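Local coordinates for digeranylgeranylglycerophospholipid reductase (PDB 4OPC), which uses FAD to hydrogenate the isoprenoid chains of unsaturated archaeols, giving the saturated lipids of archaeal membranes, at residues Lys31-Trp40 with Gln111-Thr122. Numbering follows the deposited sequence.
Sequences KILLVDSKPW and QDRGVEIWDLTT. With FDA (dihydroflavine-adenine dinucleotide), chain B.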
loop_
_atom_site.group_PDB
_atom_site.type_symbol
_atom_site.label_atom_id
_atom_site.label_comp_id
_atom_site.label_asym_id
_atom_site.label_seq_id
_atom_site.Cartn_x
_atom_site.Cartn_y
_atom_site.Cartn_z
ATOM N N LYS A 31 5.927 27.132 4.599
ATOM C CA LYS A 31 4.750 27.229 5.459
ATOM C C LYS A 31 3.810 26.094 5.069
ATOM O O LYS A 31 3.212 26.111 3.991
ATOM C CB LYS A 31 4.056 28.585 5.299
ATOM C CG LYS A 31 2.967 28.833 6.332
ATOM C CD LYS A 31 2.312 30.191 6.152
ATOM C CE LYS A 31 1.181 30.374 7.149
ATOM N NZ LYS A 31 1.659 30.247 8.558
ATOM N N ILE A 32 3.712 25.093 5.937
ATOM C CA ILE A 32 3.017 23.850 5.634
ATOM C C ILE A 32 1.922 23.610 6.647
ATOM O O ILE A 32 2.135 23.775 7.846
ATOM C CB ILE A 32 3.989 22.657 5.680
ATOM C CG1 ILE A 32 5.175 22.893 4.738
ATOM C CG2 ILE A 32 3.272 21.343 5.335
ATOM C CD1 ILE A 32 6.370 21.992 5.007
ATOM N N LEU A 33 0.748 23.233 6.152
ATOM C CA LEU A 33 -0.357 22.821 7.003
ATOM C C LEU A 33 -0.730 21.386 6.680
ATOM O O LEU A 33 -0.926 21.044 5.512
ATOM C CB LEU A 33 -1.580 23.708 6.760
ATOM C CG LEU A 33 -2.851 23.324 7.528
ATOM C CD1 LEU A 33 -2.638 23.400 9.037
ATOM C CD2 LEU A 33 -4.022 24.199 7.105
ATOM N N LEU A 34 -0.834 20.556 7.710
ATOM C CA LEU A 34 -1.415 19.226 7.532
ATOM C C LEU A 34 -2.708 19.155 8.323
ATOM O O LEU A 34 -2.778 19.620 9.461
ATOM C CB LEU A 34 -0.440 18.133 7.984
ATOM C CG LEU A 34 -0.861 16.667 7.855
ATOM C CD1 LEU A 34 0.372 15.802 7.630
ATOM C CD2 LEU A 34 -1.613 16.169 9.084
ATOM N N VAL A 35 -3.730 18.563 7.716
ATOM C CA VAL A 35 -5.004 18.362 8.392
ATOM C C VAL A 35 -5.365 16.881 8.406
ATOM O O VAL A 35 -4.985 16.124 7.502
ATOM C CB VAL A 35 -6.152 19.160 7.725
ATOM C CG1 VAL A 35 -5.843 20.667 7.756
ATOM C CG2 VAL A 35 -6.416 18.686 6.297
ATOM N N ASP A 36 -6.086 16.460 9.430
ATOM C CA ASP A 36 -6.658 15.126 9.448
ATOM C C ASP A 36 -8.011 15.181 10.138
ATOM O O ASP A 36 -8.171 15.863 11.157
ATOM C CB ASP A 36 -5.734 14.133 10.158
ATOM C CG ASP A 36 -6.075 12.695 9.827
ATOM O OD1 ASP A 36 -7.116 12.205 10.304
ATOM O OD2 ASP A 36 -5.301 12.059 9.072
ATOM N N SER A 37 -8.985 14.459 9.591
ATOM C CA SER A 37 -10.329 14.403 10.162
ATOM C C SER A 37 -10.369 13.795 11.563
ATOM O O SER A 37 -11.289 14.069 12.323
ATOM C CB SER A 37 -11.247 13.582 9.260
ATOM O OG SER A 37 -11.361 14.174 7.977
ATOM N N LYS A 38 -9.390 12.964 11.896
ATOM C CA LYS A 38 -9.373 12.288 13.194
ATOM C C LYS A 38 -8.843 13.193 14.295
ATOM O O LYS A 38 -8.036 14.077 14.035
ATOM C CB LYS A 38 -8.488 11.047 13.122
ATOM C CG LYS A 38 -9.066 9.929 12.273
ATOM C CD LYS A 38 -8.077 8.780 12.113
ATOM C CE LYS A 38 -8.686 7.675 11.260
ATOM N NZ LYS A 38 -7.791 6.492 11.190
ATOM N N PRO A 39 -9.269 12.953 15.539
ATOM C CA PRO A 39 -8.601 13.636 16.649
ATOM C C PRO A 39 -7.185 13.098 16.787
ATOM O O PRO A 39 -6.927 11.934 16.440
ATOM C CB PRO A 39 -9.427 13.210 17.862
ATOM C CG PRO A 39 -10.000 11.902 17.488
ATOM C CD PRO A 39 -10.272 11.985 16.006
ATOM N N TRP A 40 -6.289 13.938 17.286
ATOM C CA TRP A 40 -4.882 13.605 17.449
ATOM C C TRP A 40 -4.616 12.183 17.939
ATOM O O TRP A 40 -3.839 11.455 17.322
ATOM C CB TRP A 40 -4.232 14.592 18.418
ATOM C CG TRP A 40 -3.383 15.631 17.758
ATOM C CD1 TRP A 40 -3.668 16.967 17.613
ATOM C CD2 TRP A 40 -2.091 15.431 17.173
ATOM N NE1 TRP A 40 -2.627 17.604 16.973
ATOM C CE2 TRP A 40 -1.653 16.677 16.685
ATOM C CE3 TRP A 40 -1.259 14.316 17.026
ATOM C CZ2 TRP A 40 -0.414 16.839 16.061
ATOM C CZ3 TRP A 40 -0.039 14.478 16.399
ATOM C CH2 TRP A 40 0.374 15.726 15.927
ATOM N N GLN A 111 5.777 18.734 13.492
ATOM C CA GLN A 111 5.228 19.939 14.106
ATOM C C GLN A 111 6.316 20.745 14.825
ATOM O O GLN A 111 6.412 21.966 14.655
ATOM C CB GLN A 111 4.105 19.538 15.057
ATOM C CG GLN A 111 3.273 20.691 15.608
ATOM C CD GLN A 111 2.078 20.166 16.377
ATOM O OE1 GLN A 111 2.188 19.175 17.094
ATOM N NE2 GLN A 111 0.926 20.805 16.211
ATOM N N ASP A 112 7.151 20.063 15.603
ATOM C CA ASP A 112 8.283 20.722 16.256
ATOM C C ASP A 112 9.225 21.322 15.218
ATOM O O ASP A 112 9.908 22.316 15.495
ATOM C CB ASP A 112 9.064 19.740 17.136
ATOM C CG ASP A 112 8.277 19.273 18.352
ATOM O OD1 ASP A 112 7.275 19.919 18.717
ATOM O OD2 ASP A 112 8.680 18.254 18.951
ATOM N N ARG A 113 9.257 20.721 14.035
ATOM C CA ARG A 113 10.127 21.154 12.943
ATOM C C ARG A 113 9.430 22.109 11.978
ATOM O O ARG A 113 9.877 22.301 10.843
ATOM C CB ARG A 113 10.661 19.937 12.183
ATOM C CG ARG A 113 11.592 19.054 13.003
ATOM C CD ARG A 113 11.676 17.637 12.431
ATOM N NE ARG A 113 12.326 17.580 11.123
ATOM C CZ ARG A 113 13.610 17.286 10.940
ATOM N NH1 ARG A 113 14.389 17.022 11.981
ATOM N NH2 ARG A 113 14.113 17.264 9.713
ATOM N N GLY A 114 8.320 22.692 12.421
ATOM C CA GLY A 114 7.720 23.800 11.703
ATOM C C GLY A 114 6.399 23.554 10.997
ATOM O O GLY A 114 5.781 24.513 10.531
ATOM N N VAL A 115 5.951 22.303 10.902
ATOM C CA VAL A 115 4.694 22.003 10.211
ATOM C C VAL A 115 3.511 22.286 11.135
ATOM O O VAL A 115 3.527 21.897 12.302
ATOM C CB VAL A 115 4.656 20.538 9.722
ATOM C CG1 VAL A 115 3.309 20.207 9.084
ATOM C CG2 VAL A 115 5.802 20.287 8.749
ATOM N N GLU A 116 2.516 23.007 10.631
ATOM C CA GLU A 116 1.295 23.233 11.391
ATOM C C GLU A 116 0.344 22.061 11.186
ATOM O O GLU A 116 0.217 21.557 10.070
ATOM C CB GLU A 116 0.633 24.546 10.965
ATOM C CG GLU A 116 -0.535 24.939 11.844
ATOM C CD GLU A 116 -1.018 26.358 11.605
ATOM O OE1 GLU A 116 -0.550 27.004 10.643
ATOM O OE2 GLU A 116 -1.865 26.821 12.397
ATOM N N ILE A 117 -0.308 21.615 12.260
ATOM C CA ILE A 117 -1.227 20.479 12.195
ATOM C C ILE A 117 -2.567 20.814 12.837
ATOM O O ILE A 117 -2.613 21.243 13.991
ATOM C CB ILE A 117 -0.646 19.258 12.911
ATOM C CG1 ILE A 117 0.703 18.883 12.290
ATOM C CG2 ILE A 117 -1.637 18.078 12.866
ATOM C CD1 ILE A 117 1.341 17.645 12.878
ATOM N N TRP A 118 -3.647 20.622 12.083
ATOM C CA TRP A 118 -4.992 20.753 12.633
ATOM C C TRP A 118 -5.689 19.399 12.599
ATOM O O TRP A 118 -5.961 18.863 11.522
ATOM C CB TRP A 118 -5.826 21.762 11.839
ATOM C CG TRP A 118 -5.269 23.170 11.743
ATOM C CD1 TRP A 118 -4.220 23.704 12.443
ATOM C CD2 TRP A 118 -5.742 24.200 10.875
ATOM N NE1 TRP A 118 -4.011 25.004 12.048
ATOM C CE2 TRP A 118 -4.931 25.332 11.086
ATOM C CE3 TRP A 118 -6.767 24.269 9.928
ATOM C CZ2 TRP A 118 -5.121 26.526 10.391
ATOM C CZ3 TRP A 118 -6.952 25.455 9.233
ATOM C CH2 TRP A 118 -6.135 26.566 9.473
ATOM N N ASP A 119 -5.954 18.844 13.771
ATOM C CA ASP A 119 -6.728 17.613 13.872
ATOM C C ASP A 119 -8.222 17.927 13.870
ATOM O O ASP A 119 -8.636 19.102 13.933
ATOM C CB ASP A 119 -6.318 16.781 15.106
ATOM C CG ASP A 119 -6.809 17.376 16.426
ATOM O OD1 ASP A 119 -6.994 18.611 16.516
ATOM O OD2 ASP A 119 -6.984 16.618 17.398
ATOM N N LEU A 120 -9.030 16.871 13.814
ATOM C CA LEU A 120 -10.487 16.998 13.700
ATOM C C LEU A 120 -10.886 17.978 12.590
ATOM O O LEU A 120 -11.892 18.690 12.706
ATOM C CB LEU A 120 -11.132 17.376 15.039
ATOM C CG LEU A 120 -12.436 16.627 15.346
ATOM C CD1 LEU A 120 -12.197 15.121 15.575
ATOM C CD2 LEU A 120 -13.170 17.253 16.523
ATOM N N THR A 121 -10.091 18.009 11.525
ATOM C CA THR A 121 -10.288 18.963 10.447
ATOM C C THR A 121 -10.364 18.242 9.117
ATOM O O THR A 121 -9.461 17.492 8.761
ATOM C CB THR A 121 -9.162 20.011 10.425
ATOM O OG1 THR A 121 -9.199 20.752 11.649
ATOM C CG2 THR A 121 -9.350 20.996 9.268
ATOM N N THR A 122 -11.453 18.464 8.397
ATOM C CA THR A 122 -11.690 17.764 7.140
ATOM C C THR A 122 -11.602 18.726 5.963
ATOM O O THR A 122 -12.191 19.814 5.980
ATOM C CB THR A 122 -13.078 17.107 7.153
ATOM O OG1 THR A 122 -13.176 16.205 8.264
ATOM C CG2 THR A 122 -13.326 16.338 5.863
HETATM P PA FDA B . -4.451 6.079 5.853
HETATM O O1A FDA B . -5.801 5.567 5.535
HETATM O O2A FDA B . -3.663 5.362 6.943
HETATM O O5B FDA B . -4.562 7.602 6.270
HETATM C C5B FDA B . -5.455 8.491 5.570
HETATM C C4B FDA B . -5.780 9.626 6.505
HETATM O O4B FDA B . -6.513 10.641 5.789
HETATM C C3B FDA B . -6.636 9.243 7.718
HETATM O O3B FDA B . -5.958 9.542 8.937
HETATM C C2B FDA B . -7.948 10.021 7.505
HETATM O O2B FDA B . -8.531 10.455 8.724
HETATM C C1B FDA B . -7.479 11.195 6.659
HETATM N N9A FDA B . -8.471 11.835 5.804
HETATM C C8A FDA B . -9.204 11.250 4.801
HETATM N N7A FDA B . -9.964 12.090 4.136
HETATM C C5A FDA B . -9.703 13.313 4.736
HETATM C C6A FDA B . -10.153 14.619 4.460
HETATM N N6A FDA B . -10.954 14.927 3.438
HETATM N N1A FDA B . -9.658 15.621 5.212
HETATM C C2A FDA B . -8.821 15.324 6.212
HETATM N N3A FDA B . -8.296 14.142 6.542
HETATM C C4A FDA B . -8.760 13.176 5.740
HETATM N N1 FDA B . 0.541 -2.371 5.162
HETATM C C2 FDA B . 1.768 -2.707 5.676
HETATM O O2 FDA B . 2.788 -2.119 5.331
HETATM N N3 FDA B . 1.800 -3.704 6.615
HETATM C C4 FDA B . 0.747 -4.495 7.028
HETATM O O4 FDA B . 0.897 -5.261 7.977
HETATM C C4X FDA B . -0.480 -4.150 6.422
HETATM N N5 FDA B . -1.604 -4.836 6.776
HETATM C C5X FDA B . -2.851 -4.329 6.474
HETATM C C6 FDA B . -3.991 -4.861 7.061
HETATM C C7 FDA B . -5.245 -4.312 6.845
HETATM C C7M FDA B . -6.428 -4.848 7.609
HETATM C C8 FDA B . -5.378 -3.219 5.975
HETATM C C8M FDA B . -6.720 -2.555 5.775
HETATM C C9 FDA B . -4.237 -2.691 5.366
HETATM C C9A FDA B . -2.977 -3.218 5.621
HETATM N N10 FDA B . -1.797 -2.683 5.056
HETATM C C10 FDA B . -0.571 -3.073 5.550
HETATM C "C1'" FDA B . -1.834 -1.487 4.178
HETATM C "C2'" FDA B . -1.514 -0.212 4.981
HETATM O "O2'" FDA B . -2.241 -0.198 6.214
HETATM C "C3'" FDA B . -1.894 1.034 4.179
HETATM O "O3'" FDA B . -1.373 0.892 2.864
HETATM C "C4'" FDA B . -1.345 2.359 4.726
HETATM O "O4'" FDA B . -1.588 2.491 6.126
HETATM C "C5'" FDA B . -1.926 3.541 3.985
HETATM O "O5'" FDA B . -1.475 4.771 4.588
HETATM P P FDA B . -2.082 6.157 4.098
HETATM O O1P FDA B . -1.411 7.207 4.884
HETATM O O2P FDA B . -2.057 6.273 2.581
HETATM O O3P FDA B . -3.638 6.075 4.461
HETATM O O HOH W 1 4.082 26.102 8.778
HETATM O O HOH W 2 6.005 24.467 7.866
HETATM O O HOH W 3 -2.078 20.403 16.438
#
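L33 and W118 meet on one face of a parallel strand pair, 32-35 beside 116-118, where the outermost strand of the Rossmann-type sheet docks on its neighbour. Four backbone hydrogen bonds run between I32-D36 and E116-W118; the straightest is L34 N to E116 O (2.8 Å, 170°). Apolar side chains pack tightly on both faces. With its CG anti to the backbone N (chi1 176°), L33 sets CD1 squarely over the five-membered ring of W118, 3.5 Å from the centroid, a CH-pi contact, while CD2 lies by the six-membered ring. In one of two conformers of E116, OE2 accepts from W118 NE1 (2.8 Å), in the ring plane but above the carboxylate plane, which probably helps fix the indole's rotation; OE1 is bonded to Y7. Were W118 a smaller serine, L33 would probably lose the ring it lies against, and E116 OE2 its indole donor. On the face carrying L34 and I117, beta-branched I117 presses CG2 on W40 CZ2 (3.6 Å), and L34, I117 and W40 all touch L107 of helix 99-112; nearby, I32 CG2 meets V115 CG1 (3.9 Å).

The looser side is wet. Water 3 bridges W40 NE1, Q111 NE2 and I117 O, and two waters lie between I32 N and G114 O, sharing the single N-H; G114's positive phi closes the helix in a Schellman motif. A carboxylate suits D119 because OD2 serves both W40 N (2.8 Å), through its anti lone pair, and the guanidinium of R142. S37 OG and T122 OG1 share a hydrogen bond of 2.7 Å beside the adenine. D36, buried like D119, takes ribose O2B on OD1 and O3B on OD2, with K38 N closing an Asx turn on OD1 and G14 N on OD2. One carboxylate oxygen thus meets each ribose hydroxyl, as is characteristic of Rossmann-type FAD sites.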